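Local coordinates for protein HIAXHD3 (Humicola insolens, PDB 3ZXK) that probably removes arabinofuranose side chains from arabinoxylan as a family 43 glycoside hydrolase, at residues Trp458-Asp464 with Thr476-Ser482; Arg420-Asp426 with Arg441-Pro447. All blocks are in the same frame, centred on the assembly; numbering follows the deposited sequence.

Contact 1 of 2, residues Trp458-Asp464 with Thr476-Ser482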
ATOM      1  N   TRP A 458       4.732 -23.057 -14.137  1.00  7.21           N
ATOM      2  CA  TRP A 458       5.043 -21.650 -14.048  1.00  7.26           C
ATOM      3  C   TRP A 458       3.904 -20.892 -14.636  1.00  7.12           C
ATOM      4  O   TRP A 458       3.436 -21.196 -15.750  1.00  8.18           O
ATOM      5  CB  TRP A 458       6.306 -21.327 -14.821  1.00  9.27           C
ATOM      6  CG  TRP A 458       7.532 -22.080 -14.356  1.00 10.97           C
ATOM      7  CD1 TRP A 458       7.726 -23.469 -14.282  1.00 11.79           C
ATOM      8  CD2 TRP A 458       8.830 -21.494 -13.978  1.00 12.40           C
ATOM      9  NE1 TRP A 458       9.004 -23.755 -13.843  1.00 13.64           N
ATOM     10  CE2 TRP A 458       9.712 -22.617 -13.644  1.00 14.00           C
ATOM     11  CE3 TRP A 458       9.317 -20.193 -13.854  1.00 14.46           C
ATOM     12  CZ2 TRP A 458      11.027 -22.424 -13.227  1.00 14.83           C
ATOM     13  CZ3 TRP A 458      10.637 -20.012 -13.427  1.00 15.94           C
ATOM     14  CH2 TRP A 458      11.471 -21.106 -13.119  1.00 16.11           C
ATOM     15  N   LEU A 459       3.436 -19.917 -13.882  1.00  6.82           N
ATOM     16  CA  LEU A 459       2.282 -19.126 -14.248  1.00  6.31           C
ATOM     17  C   LEU A 459       2.681 -17.658 -14.330  1.00  6.75           C
ATOM     18  O   LEU A 459       3.177 -17.084 -13.343  1.00  7.41           O
ATOM     19  CB  LEU A 459       1.152 -19.325 -13.230  1.00  5.53           C
ATOM     20  CG  LEU A 459       0.600 -20.754 -13.146  1.00  5.48           C
ATOM     21  CD1 LEU A 459      -0.440 -20.851 -12.026  1.00  6.02           C
ATOM     22  CD2 LEU A 459       0.032 -21.223 -14.505  1.00  6.38           C
ATOM     23  N   ARG A 460       2.387 -17.047 -15.467  1.00  6.30           N
ATOM     24  CA  ARG A 460       2.862 -15.711 -15.778  1.00  6.13           C
ATOM     25  C   ARG A 460       1.756 -14.729 -16.111  1.00  5.73           C
ATOM     26  O   ARG A 460       0.885 -15.023 -16.921  1.00  6.88           O
ATOM     27  CB  ARG A 460       3.855 -15.811 -16.953  1.00  6.85           C
ATOM     28  CG  ARG A 460       4.362 -14.490 -17.544  1.00  7.03           C
ATOM     29  CD  ARG A 460       5.492 -14.708 -18.544  1.00  9.29           C
ATOM     30  NE  ARG A 460       5.369 -13.722 -19.613  1.00 10.95           N
ATOM     31  CZ  ARG A 460       5.871 -13.871 -20.835  1.00 15.15           C
ATOM     32  NH1 ARG A 460       6.598 -14.940 -21.128  1.00 19.21           N
ATOM     33  NH2 ARG A 460       5.676 -12.927 -21.746  1.00 20.05           N
ATOM     34  N   ILE A 461       1.827 -13.553 -15.496  1.00  5.37           N
ATOM     35  CA  ILE A 461       0.850 -12.478 -15.716  1.00  5.26           C
ATOM     36  C   ILE A 461       1.605 -11.265 -16.266  1.00  5.51           C
ATOM     37  O   ILE A 461       2.477 -10.705 -15.579  1.00  6.28           O
ATOM     38  CB  ILE A 461       0.132 -12.069 -14.406  1.00  5.37           C
ATOM     39  CG1 ILE A 461      -0.638 -13.232 -13.753  1.00  5.98           C
ATOM     40  CG2 ILE A 461      -0.830 -10.907 -14.641  1.00  6.14           C
ATOM     41  CD1 ILE A 461      -1.192 -12.900 -12.381  1.00  6.33           C
ATOM     42  N   ASP A 462       1.275 -10.830 -17.475  1.00  6.29           N
ATOM     43  CA  ASP A 462       1.939  -9.622 -18.044  1.00  7.03           C
ATOM     44  C   ASP A 462       0.926  -8.489 -17.934  1.00  6.89           C
ATOM     45  O   ASP A 462      -0.041  -8.437 -18.699  1.00  7.39           O
ATOM     46  CB  ASP A 462       2.334  -9.809 -19.527  1.00  8.01           C
ATOM     47  CG  ASP A 462       3.554 -10.694 -19.728  1.00  9.72           C
ATOM     48  OD1 ASP A 462       3.970 -11.368 -18.759  1.00 10.38           O
ATOM     49  OD2 ASP A 462       4.077 -10.735 -20.882  1.00 13.83           O
ATOM     50  N   ALA A 463       1.156  -7.583 -16.986  1.00  7.17           N
ATOM     51  CA  ALA A 463       0.220  -6.504 -16.703  1.00  6.89           C
ATOM     52  C   ALA A 463       0.673  -5.153 -17.211  1.00  7.41           C
ATOM     53  O   ALA A 463       1.797  -4.741 -17.019  1.00  8.57           O
ATOM     54  CB  ALA A 463       0.002  -6.394 -15.205  1.00  7.73           C
ATOM     55  N   ASP A 464      -0.242  -4.430 -17.819  1.00  7.11           N
ATOM     56  CA  ASP A 464       0.042  -3.060 -18.215  1.00  6.90           C
ATOM     57  C   ASP A 464      -0.734  -2.142 -17.284  1.00  6.76           C
ATOM     58  O   ASP A 464      -1.986  -2.168 -17.274  1.00  7.19           O
ATOM     59  CB  ASP A 464      -0.398  -2.845 -19.674  1.00  7.37           C
ATOM     60  CG  ASP A 464      -0.089  -1.433 -20.187  1.00  8.45           C
ATOM     61  OD1 ASP A 464       0.547  -0.674 -19.446  1.00 10.22           O
ATOM     62  OD2 ASP A 464      -0.482  -1.080 -21.315  1.00 11.41           O
ATOM     63  N   THR A 476      -4.775  -3.607 -20.765  1.00  7.03           N
ATOM     64  CA  THR A 476      -5.012  -5.043 -20.746  1.00  7.87           C
ATOM     65  C   THR A 476      -3.828  -5.819 -20.169  1.00  8.22           C
ATOM     66  O   THR A 476      -2.660  -5.364 -20.176  1.00  9.10           O
ATOM     67  CB  THR A 476      -5.324  -5.595 -22.152  1.00  9.09           C
ATOM     68  OG1 THR A 476      -4.196  -5.354 -22.998  1.00 12.46           O
ATOM     69  CG2 THR A 476      -6.569  -4.940 -22.754  1.00 10.29           C
ATOM     70  N   THR A 477      -4.169  -6.995 -19.654  1.00  7.63           N
ATOM     71  CA  THR A 477      -3.232  -7.973 -19.126  1.00  7.05           C
ATOM     72  C   THR A 477      -3.396  -9.281 -19.881  1.00  6.78           C
ATOM     73  O   THR A 477      -4.519  -9.679 -20.241  1.00  7.32           O
ATOM     74  CB  THR A 477      -3.505  -8.217 -17.626  1.00  7.77           C
ATOM     75  OG1 THR A 477      -3.105  -7.058 -16.888  1.00  7.94           O
ATOM     76  CG2 THR A 477      -2.727  -9.442 -17.095  1.00  8.85           C
ATOM     77  N   THR A 478      -2.266  -9.941 -20.124  1.00  6.99           N
ATOM     78  CA  THR A 478      -2.259 -11.278 -20.749  1.00  6.72           C
ATOM     79  C   THR A 478      -1.653 -12.334 -19.816  1.00  5.75           C
ATOM     80  O   THR A 478      -0.896 -12.003 -18.904  1.00  6.65           O
ATOM     81  CB  THR A 478      -1.554 -11.275 -22.113  1.00  8.23           C
ATOM     82  OG1 THR A 478      -0.254 -10.688 -22.005  1.00 10.66           O
ATOM     83  CG2 THR A 478      -2.410 -10.471 -23.135  1.00  9.42           C
ATOM     84  N   PHE A 479      -2.035 -13.594 -20.027  1.00  5.44           N
ATOM     85  CA  PHE A 479      -1.671 -14.692 -19.146  1.00  4.86           C
ATOM     86  C   PHE A 479      -0.961 -15.806 -19.928  1.00  5.14           C
ATOM     87  O   PHE A 479      -1.325 -16.094 -21.081  1.00  5.21           O
ATOM     88  CB  PHE A 479      -2.928 -15.260 -18.471  1.00  4.82           C
ATOM     89  CG  PHE A 479      -3.638 -14.277 -17.554  1.00  4.70           C
ATOM     90  CD1 PHE A 479      -4.597 -13.383 -18.038  1.00  5.41           C
ATOM     91  CD2 PHE A 479      -3.346 -14.256 -16.194  1.00  4.76           C
ATOM     92  CE1 PHE A 479      -5.229 -12.470 -17.196  1.00  6.27           C
ATOM     93  CE2 PHE A 479      -3.987 -13.361 -15.343  1.00  5.69           C
ATOM     94  CZ  PHE A 479      -4.915 -12.452 -15.842  1.00  5.40           C
ATOM     95  N   TYR A 480       0.033 -16.429 -19.296  1.00  5.47           N
ATOM     96  CA  TYR A 480       0.847 -17.469 -19.931  1.00  5.82           C
ATOM     97  C   TYR A 480       1.165 -18.572 -18.933  1.00  5.49           C
ATOM     98  O   TYR A 480       1.145 -18.338 -17.726  1.00  4.87           O
ATOM     99  CB  TYR A 480       2.186 -16.877 -20.410  1.00  6.17           C
ATOM    100  CG  TYR A 480       2.043 -15.641 -21.261  1.00  7.40           C
ATOM    101  CD1 TYR A 480       1.749 -14.412 -20.662  1.00  7.66           C
ATOM    102  CD2 TYR A 480       2.183 -15.692 -22.661  1.00  9.01           C
ATOM    103  CE1 TYR A 480       1.597 -13.281 -21.400  1.00 10.91           C
ATOM    104  CE2 TYR A 480       2.029 -14.540 -23.428  1.00 11.38           C
ATOM    105  CZ  TYR A 480       1.713 -13.339 -22.770  1.00 11.91           C
ATOM    106  OH  TYR A 480       1.525 -12.154 -23.430  1.00 14.85           O
ATOM    107  N   TYR A 481       1.433 -19.768 -19.454  1.00  5.87           N
ATOM    108  CA  TYR A 481       1.937 -20.840 -18.614  1.00  5.70           C
ATOM    109  C   TYR A 481       3.152 -21.475 -19.248  1.00  6.85           C
ATOM    110  O   TYR A 481       3.341 -21.373 -20.458  1.00  7.22           O
ATOM    111  CB  TYR A 481       0.854 -21.905 -18.361  1.00  6.24           C
ATOM    112  CG  TYR A 481       0.472 -22.680 -19.617  1.00  6.83           C
ATOM    113  CD1 TYR A 481       1.156 -23.854 -19.994  1.00  7.80           C
ATOM    114  CD2 TYR A 481      -0.568 -22.244 -20.437  1.00  7.01           C
ATOM    115  CE1 TYR A 481       0.821 -24.538 -21.156  1.00  8.77           C
ATOM    116  CE2 TYR A 481      -0.927 -22.956 -21.576  1.00  8.17           C
ATOM    117  CZ  TYR A 481      -0.219 -24.091 -21.943  1.00  9.65           C
ATOM    118  OH  TYR A 481      -0.576 -24.804 -23.086  1.00 13.17           O
ATOM    119  N   SER A 482       3.966 -22.093 -18.396  1.00  7.38           N
ATOM    120  CA  SER A 482       5.064 -22.959 -18.810  1.00  9.21           C
ATOM    121  C   SER A 482       5.022 -24.269 -18.055  1.00 10.69           C
ATOM    122  O   SER A 482       4.912 -24.303 -16.829  1.00 10.77           O
ATOM    123  CB  SER A 482       6.431 -22.304 -18.600  1.00 10.63           C
ATOM    124  OG  SER A 482       7.468 -23.220 -18.928  1.00 11.33           O
TER
HETATM  125  O   HOH W   1      -0.215  -6.340 -20.920  1.00 21.48           O
HETATM  126  O   HOH W   2      -2.792  -2.154 -22.438  1.00  9.55           O
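The guanidinium of R460 lies flat on the ring of Y480, across a beta hairpin in the C-terminal concanavalin A-like domain. The two planes are 22° apart, and NH2 sits over the middle of the ring. R460 CZ is 4.2 Å from the ring centroid, a cation-pi geometry. The arginine chain puts CG anti to the backbone N (chi1 174°) and bends at chi3, which lays its flat end along the strand and over the ring.

D462 holds the guanidinium in that plane. R460 NE bonds D462 OD1 at 2.9 Å, and R460 NH2 bonds D462 OD2 at 2.8 Å. Both oxygens are met on their syn side, close to the guanidinium plane. D462 OD1 also bonds S382 of the next strand, and Y489 makes a second cation-pi contact with R460. The carboxylate of D462 also touches Y480 itself, where OD2 is 3.6 Å from CE1. An alanine in place of R460 would probably leave the carboxylate of D462 without its charge partner and the ring of Y480 without its cover on that face.

The face of the sheet with L459, I461, T477 and F479 is mostly apolar; T477 OG1 is buried there against A463 with no hydrogen-bond partner. I461 CG1 packs against F479 CE2, and A400 and L402 of the facing sheet lie against this side. The backbones run antiparallel, with paired N-H...O bonds at W458-S482, R460-Y480 and D462-T478. A water gives hydrogen bonds to D462 O and T476 O near the loop end of the hairpin. The ring of Y480 is tied at its far end too: its OH and T478 OG1 share a hydrogen bond of 2.7 Å.

Contact 2 of 2, residues Arg420-Asp426 with Arg441-Pro447; sequences RIVMVDD and RVAANGP
N445 OD1 is gripped by two nitrogens of R420. NE bonds it at 2.7 Å and NH2 at 2.9 Å, both from the same face of the amide. The oxygen lies at the edge of the guanidinium, close to its plane, but NE stands 39° out of the carbonyl plane of the amide. The amide and guanidinium planes are not parallel. R420 NH1 bonds Q415, so the arginine also reaches the neighbouring strand. V422 CG1 lies beside N445 OD1.

M423 O is the other shared acceptor. It takes A443 N at 2.8 Å and A444 N at 3.3 Å, and the register slips by one residue there. Next to it, M423 SD rests on A443 CB. V424 CG2 meets V442 CG2 on the other face of the sheet, where W413 covers both valines.

D425 and R441 pair by charge. D425 OD1 is 3.1 Å from R441 NE but sits over a face of the guanidinium, so no N-H points at it. The carboxylate stands at 90° to the guanidinium. D425 CG lies between the backbone N and the carbonyl carbon (chi1 65°), which swings the acid toward R441. A water completes the link: it donates to D425 OD2 and accepts from R441 NH2, the latter at 2.6 Å. D426 is also near R441, but its salt bridge is with R428.

I421 CD1 packs on P447 CD, and I421 N bonds P447 O. The strand 436-448 is the outermost of its sheet within this chain. The two N-H groups of A443 and A444 facing one carbonyl, that of M423, make this a classic beta bulge in an antiparallel hairpin.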
ATOM      1  N   ARG A 420      -5.940 -29.611 -14.857  1.00  7.05           N
ATOM      2  CA  ARG A 420      -5.734 -28.893 -16.094  1.00  7.42           C
ATOM      3  C   ARG A 420      -5.605 -27.408 -15.870  1.00  6.09           C
ATOM      4  O   ARG A 420      -6.131 -26.840 -14.894  1.00  6.26           O
ATOM      5  CB  ARG A 420      -6.846 -29.177 -17.082  1.00  8.76           C
ATOM      6  CG  ARG A 420      -8.105 -28.391 -16.829  1.00 10.30           C
ATOM      7  CD  ARG A 420      -9.069 -28.596 -17.968  1.00 12.02           C
ATOM      8  NE  ARG A 420     -10.201 -27.687 -17.936  1.00 13.23           N
ATOM      9  CZ  ARG A 420     -11.277 -27.837 -17.170  1.00 12.05           C
ATOM     10  NH1 ARG A 420     -11.391 -28.856 -16.303  1.00 15.59           N
ATOM     11  NH2 ARG A 420     -12.251 -26.959 -17.274  1.00 10.86           N
ATOM     12  N   ILE A 421      -4.908 -26.783 -16.798  1.00  6.74           N
ATOM     13  CA  ILE A 421      -4.746 -25.337 -16.780  1.00  6.88           C
ATOM     14  C   ILE A 421      -5.973 -24.665 -17.365  1.00  6.64           C
ATOM     15  O   ILE A 421      -6.511 -25.134 -18.363  1.00  6.49           O
ATOM     16  CB  ILE A 421      -3.482 -24.920 -17.559  1.00  7.95           C
ATOM     17  CG1 ILE A 421      -2.287 -25.664 -16.973  1.00  8.01           C
ATOM     18  CG2 ILE A 421      -3.244 -23.417 -17.499  1.00  9.14           C
ATOM     19  CD1 ILE A 421      -1.051 -25.616 -17.826  1.00  9.48           C
ATOM     20  N   VAL A 422      -6.424 -23.597 -16.711  1.00  6.28           N
ATOM     21  CA  VAL A 422      -7.546 -22.777 -17.162  1.00  6.45           C
ATOM     22  C   VAL A 422      -7.200 -21.294 -17.042  1.00  5.66           C
ATOM     23  O   VAL A 422      -6.351 -20.900 -16.212  1.00  5.10           O
ATOM     24  CB  VAL A 422      -8.849 -23.061 -16.348  1.00  6.52           C
ATOM     25  CG1 VAL A 422      -9.336 -24.498 -16.554  1.00  8.31           C
ATOM     26  CG2 VAL A 422      -8.630 -22.783 -14.863  1.00  7.23           C
ATOM     27  N   MET A 423      -7.841 -20.477 -17.870  1.00  5.58           N
ATOM     28  CA  MET A 423      -7.822 -19.035 -17.689  1.00  5.66           C
ATOM     29  C   MET A 423      -9.269 -18.616 -17.429  1.00  5.87           C
ATOM     30  O   MET A 423     -10.137 -18.954 -18.205  1.00  6.38           O
ATOM     31  CB  MET A 423      -7.192 -18.341 -18.926  1.00  7.59           C
ATOM     32  CG  MET A 423      -7.026 -16.840 -18.785  1.00  9.49           C
ATOM     33  SD  MET A 423      -8.538 -15.928 -19.187  1.00 13.25           S
ATOM     34  CE  MET A 423      -8.077 -14.199 -18.978  1.00 12.49           C
ATOM     35  N   VAL A 424      -9.494 -17.908 -16.319  1.00  5.41           N
ATOM     36  CA  VAL A 424     -10.799 -17.468 -15.839  1.00  5.68           C
ATOM     37  C   VAL A 424     -10.878 -15.937 -15.833  1.00  6.29           C
ATOM     38  O   VAL A 424      -9.957 -15.234 -15.349  1.00  5.83           O
ATOM     39  CB  VAL A 424     -11.050 -18.028 -14.414  1.00  5.88           C
ATOM     40  CG1 VAL A 424     -12.263 -17.385 -13.725  1.00  6.48           C
ATOM     41  CG2 VAL A 424     -11.137 -19.555 -14.447  1.00  7.23           C
ATOM     42  N   ASP A 425     -11.984 -15.401 -16.352  1.00  7.03           N
ATOM     43  CA  ASP A 425     -12.190 -13.968 -16.299  1.00  8.34           C
ATOM     44  C   ASP A 425     -13.586 -13.657 -15.765  1.00  8.81           C
ATOM     45  O   ASP A 425     -14.263 -14.546 -15.261  1.00  8.47           O
ATOM     46  CB  ASP A 425     -11.880 -13.310 -17.665  1.00  9.94           C
ATOM     47  CG  ASP A 425     -12.834 -13.737 -18.778  1.00 13.12           C
ATOM     48  OD1 ASP A 425     -13.806 -14.493 -18.563  1.00 13.91           O
ATOM     49  OD2 ASP A 425     -12.617 -13.255 -19.921  1.00 19.93           O
ATOM     50  N   ASP A 426     -13.993 -12.392 -15.830  1.00  8.59           N
ATOM     51  CA  ASP A 426     -15.307 -11.962 -15.322  1.00  9.73           C
ATOM     52  C   ASP A 426     -15.532 -12.276 -13.836  1.00  8.92           C
ATOM     53  O   ASP A 426     -16.641 -12.609 -13.418  1.00  8.42           O
ATOM     54  CB  ASP A 426     -16.451 -12.526 -16.165  1.00 11.15           C
ATOM     55  CG  ASP A 426     -17.770 -11.825 -15.894  1.00 13.39           C
ATOM     56  OD1 ASP A 426     -17.772 -10.568 -15.773  1.00 15.11           O
ATOM     57  OD2 ASP A 426     -18.811 -12.523 -15.797  1.00 16.44           O
ATOM     58  N   ARG A 441     -15.890 -17.096 -15.202  1.00 10.75           N
ATOM     59  CA  ARG A 441     -16.137 -18.178 -16.151  1.00 11.54           C
ATOM     60  C   ARG A 441     -14.790 -18.571 -16.740  1.00 10.83           C
ATOM     61  O   ARG A 441     -13.899 -17.721 -16.828  1.00  9.34           O
ATOM     62  CB  ARG A 441     -17.078 -17.709 -17.273  1.00 16.04           C
ATOM     63  CG  ARG A 441     -16.622 -16.412 -17.944  1.00 18.40           C
ATOM     64  CD  ARG A 441     -17.222 -16.218 -19.325  1.00 23.61           C
ATOM     65  NE  ARG A 441     -16.464 -15.224 -20.085  1.00 30.50           N
ATOM     66  CZ  ARG A 441     -16.780 -13.930 -20.189  1.00 34.89           C
ATOM     67  NH1 ARG A 441     -17.853 -13.434 -19.577  1.00 39.58           N
ATOM     68  NH2 ARG A 441     -16.018 -13.119 -20.914  1.00 40.06           N
ATOM     69  N   VAL A 442     -14.657 -19.842 -17.126  1.00  9.84           N
ATOM     70  CA  VAL A 442     -13.498 -20.297 -17.880  1.00  8.91           C
ATOM     71  C   VAL A 442     -13.549 -19.718 -19.285  1.00  8.71           C
ATOM     72  O   VAL A 442     -14.443 -20.024 -20.074  1.00  9.74           O
ATOM     73  CB  VAL A 442     -13.334 -21.827 -17.885  1.00  8.62           C
ATOM     74  CG1 VAL A 442     -12.181 -22.246 -18.790  1.00  9.19           C
ATOM     75  CG2 VAL A 442     -13.108 -22.336 -16.462  1.00  9.45           C
ATOM     76  N   ALA A 443     -12.584 -18.857 -19.585  1.00  8.04           N
ATOM     77  CA  ALA A 443     -12.534 -18.206 -20.876  1.00  8.47           C
ATOM     78  C   ALA A 443     -11.721 -19.050 -21.844  1.00  8.31           C
ATOM     79  O   ALA A 443     -11.928 -18.987 -23.046  1.00 10.06           O
ATOM     80  CB  ALA A 443     -11.936 -16.807 -20.744  1.00 10.41           C
ATOM     81  N   ALA A 444     -10.787 -19.838 -21.314  1.00  8.13           N
ATOM     82  CA  ALA A 444     -10.016 -20.779 -22.145  1.00  9.12           C
ATOM     83  C   ALA A 444      -9.497 -21.942 -21.322  1.00  8.94           C
ATOM     84  O   ALA A 444      -9.099 -21.771 -20.176  1.00  9.19           O
ATOM     85  CB  ALA A 444      -8.849 -20.085 -22.849  1.00  9.09           C
ATOM     86  N   ASN A 445      -9.516 -23.124 -21.922  1.00  8.89           N
ATOM     87  CA  ASN A 445      -8.881 -24.304 -21.322  1.00 10.03           C
ATOM     88  C   ASN A 445      -7.508 -24.520 -21.915  1.00 10.05           C
ATOM     89  O   ASN A 445      -7.318 -24.537 -23.156  1.00 11.68           O
ATOM     90  CB  ASN A 445      -9.740 -25.561 -21.530  1.00 10.59           C
ATOM     91  CG  ASN A 445     -11.038 -25.504 -20.749  1.00 11.90           C
ATOM     92  OD1 ASN A 445     -11.043 -25.657 -19.538  1.00 12.44           O
ATOM     93  ND2 ASN A 445     -12.134 -25.240 -21.438  1.00 16.47           N
ATOM     94  N   GLY A 446      -6.551 -24.716 -21.023  1.00  8.85           N
ATOM     95  CA  GLY A 446      -5.234 -25.192 -21.416  1.00  9.07           C
ATOM     96  C   GLY A 446      -5.187 -26.703 -21.271  1.00  9.66           C
ATOM     97  O   GLY A 446      -6.230 -27.349 -21.133  1.00 11.00           O
ATOM     98  N   PRO A 447      -3.988 -27.263 -21.289  1.00 10.33           N
ATOM     99  CA  PRO A 447      -3.855 -28.717 -21.301  1.00 10.57           C
ATOM    100  C   PRO A 447      -4.052 -29.392 -19.947  1.00 10.85           C
ATOM    101  O   PRO A 447      -3.939 -28.745 -18.884  1.00  8.82           O
ATOM    102  CB  PRO A 447      -2.395 -28.919 -21.718  1.00 11.48           C
ATOM    103  CG  PRO A 447      -1.695 -27.714 -21.185  1.00 11.82           C
ATOM    104  CD  PRO A 447      -2.682 -26.574 -21.293  1.00 10.91           C
TER
HETATM  105  O   HOH W   3     -13.873 -14.148 -22.047  1.00 32.74           O

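Both contacts belong to the C-terminal concanavalin A-like domain and follow one another along the chain. Contact 2 comes first: strand 418-429 leaves, turns and returns as strand 436-448, closing its hairpin. The short helix 451-455 then leads to strand 457-464. Contact 1 closes a second hairpin when strand 476-482 comes back beside it. Neither loop encloses the other. The two pairs lie in different sheets, with centres about 13 Å apart, and their apolar sides meet. Y481 packs on I421 and P447, and F479 packs on M423. The contacts thus join the two facing sheets of the domain.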